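Local coordinates for protein LYND (Lyngbya aestuarii, PDB 4V1T) that probably acts as a YcaO-type cyclodehydratase, using ATP and magnesium to turn residues such as cysteine in a peptide substrate into azoline heterocycles, at residues K405-D413 with L635-Q643; L601-V609 with G623-I634. All coordinates share one frame; numbering follows the deposited sequence.

Interaction 1: residues K405-D413 with L635-Q643. With MG (magnesium ion), chain N; ADP (adenosine-5'-diphosphate), chain L.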
# COMPACT_ATOMS: atom_id res chain seq x y z
N LYS B 405 -13.46 13.04 -12.66
CA LYS B 405 -12.39 12.26 -12.09
C LYS B 405 -12.04 11.14 -13.05
O LYS B 405 -12.91 10.62 -13.77
CB LYS B 405 -12.80 11.68 -10.74
CG LYS B 405 -13.04 12.73 -9.66
CD LYS B 405 -13.46 12.07 -8.36
CE LYS B 405 -13.62 13.07 -7.23
NZ LYS B 405 -14.06 12.40 -5.97
N SER B 406 -10.76 10.79 -13.11
CA SER B 406 -10.35 9.59 -13.83
C SER B 406 -10.77 8.39 -12.98
O SER B 406 -10.89 8.50 -11.76
CB SER B 406 -8.85 9.57 -14.11
OG SER B 406 -8.48 10.64 -14.95
N SER B 407 -11.00 7.26 -13.63
CA SER B 407 -11.52 6.10 -12.95
C SER B 407 -10.94 4.82 -13.53
O SER B 407 -10.56 4.78 -14.70
CB SER B 407 -13.05 6.08 -13.06
OG SER B 407 -13.59 4.98 -12.34
N GLY B 408 -10.91 3.78 -12.71
CA GLY B 408 -10.43 2.48 -13.11
C GLY B 408 -11.52 1.43 -13.01
O GLY B 408 -12.42 1.54 -12.16
N LYS B 409 -11.45 0.43 -13.87
CA LYS B 409 -12.41 -0.67 -13.89
C LYS B 409 -11.66 -1.97 -14.11
O LYS B 409 -10.61 -1.99 -14.76
CB LYS B 409 -13.45 -0.46 -14.99
CG LYS B 409 -12.85 -0.40 -16.39
CD LYS B 409 -13.91 -0.16 -17.47
CE LYS B 409 -13.28 -0.13 -18.85
NZ LYS B 409 -14.30 -0.02 -19.93
N GLY B 410 -12.19 -3.07 -13.58
CA GLY B 410 -11.55 -4.35 -13.78
C GLY B 410 -12.33 -5.56 -13.32
O GLY B 410 -13.24 -5.48 -12.50
N LYS B 411 -11.93 -6.70 -13.86
CA LYS B 411 -12.40 -8.00 -13.43
C LYS B 411 -11.80 -8.35 -12.08
O LYS B 411 -12.35 -9.16 -11.33
CB LYS B 411 -12.00 -9.05 -14.45
CG LYS B 411 -12.60 -10.42 -14.25
CD LYS B 411 -12.23 -11.32 -15.41
CE LYS B 411 -12.28 -12.78 -15.02
NZ LYS B 411 -12.78 -13.60 -16.15
N THR B 412 -10.65 -7.76 -11.80
CA THR B 412 -9.95 -7.96 -10.54
C THR B 412 -9.55 -6.60 -9.96
O THR B 412 -9.60 -5.58 -10.65
CB THR B 412 -8.68 -8.81 -10.73
OG1 THR B 412 -7.72 -8.09 -11.51
CG2 THR B 412 -9.02 -10.12 -11.42
N ASP B 413 -9.14 -6.61 -8.70
CA ASP B 413 -8.74 -5.39 -8.02
C ASP B 413 -7.50 -4.76 -8.65
O ASP B 413 -7.43 -3.55 -8.84
CB ASP B 413 -8.47 -5.68 -6.55
CG ASP B 413 -8.47 -4.42 -5.72
OD1 ASP B 413 -9.57 -3.96 -5.36
OD2 ASP B 413 -7.37 -3.90 -5.45
N LEU B 635 -15.99 -8.07 -21.49
CA LEU B 635 -15.45 -7.79 -20.17
C LEU B 635 -15.28 -6.29 -19.97
O LEU B 635 -15.60 -5.76 -18.91
CB LEU B 635 -14.11 -8.51 -19.99
CG LEU B 635 -13.58 -8.72 -18.57
CD1 LEU B 635 -14.61 -9.42 -17.69
CD2 LEU B 635 -12.29 -9.52 -18.63
N ARG B 636 -14.76 -5.61 -20.99
CA ARG B 636 -14.58 -4.17 -20.93
C ARG B 636 -15.93 -3.48 -20.78
O ARG B 636 -16.10 -2.61 -19.93
CB ARG B 636 -13.88 -3.65 -22.18
CG ARG B 636 -12.39 -3.99 -22.25
CD ARG B 636 -11.73 -3.24 -23.40
NE ARG B 636 -11.89 -1.80 -23.26
CZ ARG B 636 -11.21 -1.03 -22.41
NH1 ARG B 636 -10.29 -1.56 -21.61
NH2 ARG B 636 -11.45 0.27 -22.36
N ALA B 637 -16.88 -3.88 -21.62
CA ALA B 637 -18.20 -3.28 -21.62
C ALA B 637 -18.87 -3.43 -20.27
O ALA B 637 -19.36 -2.46 -19.67
CB ALA B 637 -19.06 -3.91 -22.71
N VAL B 638 -18.89 -4.65 -19.76
CA VAL B 638 -19.66 -4.97 -18.57
C VAL B 638 -19.00 -4.43 -17.30
O VAL B 638 -19.70 -4.16 -16.32
CB VAL B 638 -19.89 -6.48 -18.47
CG1 VAL B 638 -18.62 -7.22 -17.99
CG2 VAL B 638 -21.04 -6.76 -17.56
N THR B 639 -17.67 -4.27 -17.30
CA THR B 639 -16.99 -3.68 -16.15
C THR B 639 -17.14 -2.15 -16.19
O THR B 639 -17.02 -1.47 -15.17
CB THR B 639 -15.50 -4.05 -16.09
OG1 THR B 639 -14.88 -3.79 -17.35
CG2 THR B 639 -15.32 -5.51 -15.73
N GLU B 640 -17.41 -1.61 -17.37
CA GLU B 640 -17.66 -0.18 -17.47
C GLU B 640 -19.04 0.17 -16.90
O GLU B 640 -19.22 1.25 -16.32
CB GLU B 640 -17.56 0.30 -18.93
CG GLU B 640 -17.17 1.76 -19.05
CD GLU B 640 -16.79 2.18 -20.45
OE1 GLU B 640 -17.70 2.38 -21.30
OE2 GLU B 640 -15.58 2.31 -20.70
N VAL B 641 -20.02 -0.73 -17.04
CA VAL B 641 -21.35 -0.46 -16.50
C VAL B 641 -21.24 -0.52 -14.99
O VAL B 641 -21.88 0.25 -14.29
CB VAL B 641 -22.48 -1.40 -17.04
CG1 VAL B 641 -22.28 -1.74 -18.50
CG2 VAL B 641 -22.60 -2.67 -16.24
N ASN B 642 -20.41 -1.46 -14.50
CA ASN B 642 -20.08 -1.52 -13.08
C ASN B 642 -19.52 -0.20 -12.62
O ASN B 642 -19.98 0.39 -11.64
CB ASN B 642 -19.04 -2.62 -12.79
CG ASN B 642 -19.60 -4.02 -12.94
OD1 ASN B 642 -20.81 -4.23 -12.95
ND2 ASN B 642 -18.71 -5.00 -13.04
N GLN B 643 -18.51 0.27 -13.35
CA GLN B 643 -17.79 1.50 -13.05
C GLN B 643 -18.72 2.71 -12.97
O GLN B 643 -18.65 3.50 -12.03
CB GLN B 643 -16.72 1.72 -14.13
CG GLN B 643 -15.92 3.00 -14.02
CD GLN B 643 -14.91 3.12 -15.15
OE1 GLN B 643 -15.20 2.80 -16.30
NE2 GLN B 643 -13.71 3.57 -14.82
MG MG N . -14.33 3.06 -22.12
PB ADP L . -11.34 3.17 -20.88
O1B ADP L . -10.80 3.85 -22.12
O2B ADP L . -12.66 2.49 -21.09
O3B ADP L . -11.27 4.05 -19.67
PA ADP L . -9.74 1.35 -19.27
O1A ADP L . -9.58 -0.14 -19.43
O2A ADP L . -10.54 1.89 -18.10
O3A ADP L . -10.28 1.96 -20.67
O5' ADP L . -8.27 1.99 -19.21
C5' ADP L . -8.07 3.34 -18.84
C4' ADP L . -6.70 3.76 -19.34
O4' ADP L . -5.68 3.09 -18.60
C3' ADP L . -6.48 3.38 -20.79
O3' ADP L . -5.72 4.41 -21.41
C2' ADP L . -5.67 2.11 -20.77
O2' ADP L . -4.76 2.02 -21.86
C1' ADP L . -4.92 2.23 -19.46
N9 ADP L . -4.71 0.90 -18.84
C8 ADP L . -5.67 0.07 -18.37
N7 ADP L . -5.12 -1.05 -17.85
C5 ADP L . -3.79 -0.94 -17.98
C6 ADP L . -2.62 -1.78 -17.65
N6 ADP L . -2.81 -2.97 -17.05
N1 ADP L . -1.39 -1.30 -17.95
C2 ADP L . -1.21 -0.11 -18.55
N3 ADP L . -2.24 0.70 -18.88
C4 ADP L . -3.52 0.35 -18.63
O HOH W 1 -11.42 3.88 -16.96
O HOH W 2 -14.56 1.12 -22.92
O HOH W 3 -15.71 -3.87 -11.87
O HOH W 4 -16.26 3.43 -23.24
O HOH W 5 -13.44 3.35 -23.96
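Lys409 reaches from strand 406-410 across helix 635-643 and puts its ammonium group between protein and nucleotide. Its chain is extended beyond CG, which carries NZ past Thr639 to the Glu640 carboxylate. NZ donates to Glu640 OE2 at 2.8 Å in a salt bridge and meets that oxygen from above the carboxylate plane. It also donates to Arg636 O at 3.2 Å, from the face of the carbonyl opposite to the one used by Glu640 N. A weak bond to ADP O2B adds to this set. OE2 also binds the magnesium ion at 2.0 Å, while Glu640 OE1 accepts from a magnesium-bound water at 2.6 Å. Lys409 NZ stands over one face of the Arg636 guanidinium, offset toward its rim, while the group's edge faces the diphosphate. There NH2 donates to ADP O3A at 2.7 Å in a nearly straight bond (172°), and NH1 donates to ADP O1A. Two residues earlier in the strand, Gln643 NE2 donates to Ser407 OG at 2.9 Å. Ser407 OG is also hydrogen-bonded to Tyr383 O. One water accepts from NE2 and donates to both Ser407 O and ADP O2A. Lys411 lays its CD against Leu635 CD2 at 3.7 Å, and its NZ pairs with Glu575. Two cationic side chains therefore converge on an anionic nucleotide and a metal-bound carboxylate. Their charges probably help to offset those of the phosphates.

Interaction 2: residues L601-V609 with G623-I634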
# COMPACT_ATOMS: atom_id res chain seq x y z
N LEU B 601 -15.91 -3.68 -39.65
CA LEU B 601 -14.51 -4.07 -39.43
C LEU B 601 -14.41 -5.48 -38.86
O LEU B 601 -13.35 -6.11 -38.93
CB LEU B 601 -13.80 -3.07 -38.51
CG LEU B 601 -13.80 -1.60 -38.95
CD1 LEU B 601 -12.85 -0.79 -38.07
CD2 LEU B 601 -13.42 -1.45 -40.41
N GLY B 602 -15.51 -5.97 -38.30
CA GLY B 602 -15.58 -7.33 -37.80
C GLY B 602 -14.87 -7.54 -36.47
O GLY B 602 -14.76 -8.67 -36.00
N ILE B 603 -14.39 -6.46 -35.88
CA ILE B 603 -13.76 -6.51 -34.57
C ILE B 603 -14.85 -6.47 -33.52
O ILE B 603 -15.63 -5.52 -33.48
CB ILE B 603 -12.78 -5.34 -34.35
CG1 ILE B 603 -11.67 -5.38 -35.41
CG2 ILE B 603 -12.20 -5.40 -32.95
CD1 ILE B 603 -10.74 -4.18 -35.39
N PRO B 604 -14.92 -7.48 -32.64
CA PRO B 604 -16.07 -7.52 -31.74
C PRO B 604 -16.18 -6.29 -30.84
O PRO B 604 -15.21 -5.86 -30.21
CB PRO B 604 -15.85 -8.79 -30.91
CG PRO B 604 -14.49 -9.27 -31.23
CD PRO B 604 -14.05 -8.66 -32.50
N ALA B 605 -17.38 -5.73 -30.80
CA ALA B 605 -17.67 -4.55 -30.01
C ALA B 605 -19.02 -4.77 -29.37
O ALA B 605 -19.94 -5.30 -30.00
CB ALA B 605 -17.68 -3.31 -30.88
N PHE B 606 -19.15 -4.36 -28.12
CA PHE B 606 -20.37 -4.63 -27.37
C PHE B 606 -20.84 -3.45 -26.55
O PHE B 606 -20.06 -2.56 -26.20
CB PHE B 606 -20.14 -5.83 -26.46
CG PHE B 606 -19.79 -7.08 -27.20
CD1 PHE B 606 -20.78 -7.94 -27.65
CD2 PHE B 606 -18.47 -7.40 -27.45
CE1 PHE B 606 -20.46 -9.10 -28.33
CE2 PHE B 606 -18.14 -8.56 -28.13
CZ PHE B 606 -19.13 -9.41 -28.58
N ALA B 607 -22.13 -3.45 -26.24
CA ALA B 607 -22.72 -2.52 -25.28
C ALA B 607 -23.33 -3.30 -24.13
O ALA B 607 -24.20 -4.15 -24.34
CB ALA B 607 -23.76 -1.67 -25.95
N GLY B 608 -22.87 -3.03 -22.92
CA GLY B 608 -23.52 -3.53 -21.73
C GLY B 608 -24.64 -2.57 -21.36
O GLY B 608 -24.47 -1.37 -21.43
N VAL B 609 -25.79 -3.11 -20.99
CA VAL B 609 -26.94 -2.28 -20.65
C VAL B 609 -27.58 -2.83 -19.38
O VAL B 609 -27.66 -4.03 -19.18
CB VAL B 609 -27.97 -2.24 -21.80
CG1 VAL B 609 -29.16 -1.35 -21.44
CG2 VAL B 609 -27.31 -1.75 -23.08
N GLY B 623 -22.33 0.63 -20.87
CA GLY B 623 -20.89 0.66 -20.96
C GLY B 623 -20.45 -0.08 -22.20
O GLY B 623 -21.15 -0.98 -22.67
N PHE B 624 -19.30 0.30 -22.74
CA PHE B 624 -18.86 -0.21 -24.03
C PHE B 624 -17.46 -0.79 -23.97
O PHE B 624 -16.68 -0.50 -23.06
CB PHE B 624 -18.86 0.91 -25.06
CG PHE B 624 -20.04 1.80 -24.98
CD1 PHE B 624 -21.30 1.34 -25.29
CD2 PHE B 624 -19.89 3.13 -24.60
CE1 PHE B 624 -22.39 2.17 -25.23
CE2 PHE B 624 -20.97 3.97 -24.53
CZ PHE B 624 -22.22 3.49 -24.86
N GLY B 625 -17.16 -1.61 -24.96
CA GLY B 625 -15.85 -2.23 -25.08
C GLY B 625 -15.70 -2.88 -26.43
O GLY B 625 -16.65 -3.42 -26.99
N ALA B 626 -14.49 -2.81 -26.98
CA ALA B 626 -14.16 -3.51 -28.21
C ALA B 626 -12.76 -4.08 -28.07
O ALA B 626 -11.90 -3.48 -27.43
CB ALA B 626 -14.25 -2.58 -29.41
N HIS B 627 -12.54 -5.24 -28.67
CA HIS B 627 -11.25 -5.92 -28.59
C HIS B 627 -11.24 -7.01 -29.64
O HIS B 627 -12.30 -7.40 -30.13
CB HIS B 627 -11.05 -6.51 -27.19
CG HIS B 627 -9.62 -6.78 -26.85
ND1 HIS B 627 -9.03 -8.01 -27.02
CD2 HIS B 627 -8.67 -5.98 -26.33
CE1 HIS B 627 -7.77 -7.96 -26.63
NE2 HIS B 627 -7.53 -6.73 -26.20
N LEU B 628 -10.06 -7.48 -30.03
CA LEU B 628 -9.99 -8.57 -30.99
C LEU B 628 -10.60 -9.83 -30.36
O LEU B 628 -11.25 -10.62 -31.03
CB LEU B 628 -8.54 -8.82 -31.45
CG LEU B 628 -7.97 -7.78 -32.43
CD1 LEU B 628 -6.50 -8.04 -32.70
CD2 LEU B 628 -8.74 -7.77 -33.75
N ASP B 629 -10.41 -9.97 -29.05
CA ASP B 629 -10.95 -11.08 -28.28
C ASP B 629 -12.31 -10.68 -27.72
O ASP B 629 -12.38 -9.79 -26.87
CB ASP B 629 -10.00 -11.44 -27.14
CG ASP B 629 -10.43 -12.70 -26.40
OD1 ASP B 629 -11.60 -13.12 -26.52
OD2 ASP B 629 -9.58 -13.27 -25.67
N PRO B 630 -13.39 -11.33 -28.20
CA PRO B 630 -14.74 -10.90 -27.80
C PRO B 630 -14.98 -11.08 -26.31
O PRO B 630 -15.78 -10.34 -25.73
CB PRO B 630 -15.66 -11.82 -28.61
CG PRO B 630 -14.83 -13.02 -28.90
CD PRO B 630 -13.43 -12.52 -29.06
N THR B 631 -14.28 -12.04 -25.70
CA THR B 631 -14.37 -12.25 -24.27
C THR B 631 -13.93 -10.99 -23.53
O THR B 631 -14.59 -10.55 -22.59
CB THR B 631 -13.51 -13.46 -23.82
OG1 THR B 631 -14.01 -14.66 -24.43
CG2 THR B 631 -13.54 -13.62 -22.33
N ILE B 632 -12.81 -10.41 -23.97
CA ILE B 632 -12.28 -9.21 -23.35
C ILE B 632 -13.17 -8.01 -23.67
O ILE B 632 -13.36 -7.13 -22.83
CB ILE B 632 -10.83 -8.91 -23.81
CG1 ILE B 632 -9.92 -10.14 -23.66
CG2 ILE B 632 -10.26 -7.71 -23.05
CD1 ILE B 632 -9.91 -10.78 -22.29
N ALA B 633 -13.71 -7.98 -24.88
CA ALA B 633 -14.56 -6.88 -25.30
C ALA B 633 -15.80 -6.80 -24.41
O ALA B 633 -16.16 -5.72 -23.94
CB ALA B 633 -14.96 -7.04 -26.76
N ILE B 634 -16.43 -7.94 -24.17
CA ILE B 634 -17.60 -7.99 -23.29
C ILE B 634 -17.17 -7.61 -21.88
O ILE B 634 -17.90 -6.93 -21.17
CB ILE B 634 -18.24 -9.39 -23.29
CG1 ILE B 634 -18.78 -9.74 -24.69
CG2 ILE B 634 -19.38 -9.46 -22.27
CD1 ILE B 634 -19.12 -11.21 -24.87
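With CG beside its own backbone N and anti to the carbonyl carbon (chi1 -60°), Phe606 sets its ring against helix 630-634. Ile634 has CG1 in the same relation to its backbone (chi1 -63°), which sets that carbon over the centre of the ring. This CH-pi contact is 3.6 Å from Ile634 CG1 to the Phe606 ring centroid. Ala633 CB meets the ring at its edge, 3.6 Å from Phe606 CD2. Tyr689 also meets the Phe606 ring, with the planes at about 60°. The two strands run antiparallel. Phe606 and Gly625 form a hydrogen-bonded pair, with Phe606 N to Gly625 O at 2.9 Å and the return bond from Gly625 N to Phe606 O at 3.3 Å. Gly608 and Gly623 pair in the same way. Beyond the last bridge, His627 N donates to Pro604 O at 3.1 Å. The face of the sheet away from the Phe606 side chain carries Ala605, Ala607, Phe624 and Ala626; there Ala607 CB sits at the edge of the Phe624 ring. Where the chain turns into the helix, Pro604 CB packs on Pro630 CB at 3.8 Å. Asp629 is the N-cap, and its OD1 accepts from Thr631 N at 3.0 Å. This is a beta hairpin whose second strand leads through a short loop into a capped helix, which folds back over one face of the sheet within the YcaO domain.

Both contacts are buried, and both use helix 630-649, by different parts of it. In interaction 2 backbone bonds join the hairpin strands, and apolar side chains pack the start of the helix on them. Interaction 1 takes the following turns and sets them against strand 406-410 of another sheet, with charged groups, waters, magnesium and ADP. Both segments of interaction 2 fall between the two segments of interaction 1 in the sequence. The contacts touch where Phe624 N probably donates to Glu640 OE1 at 3.0 Å. The hairpin strand may thus help to orient the metal-binding carboxylate, as a second shell to the nucleotide site.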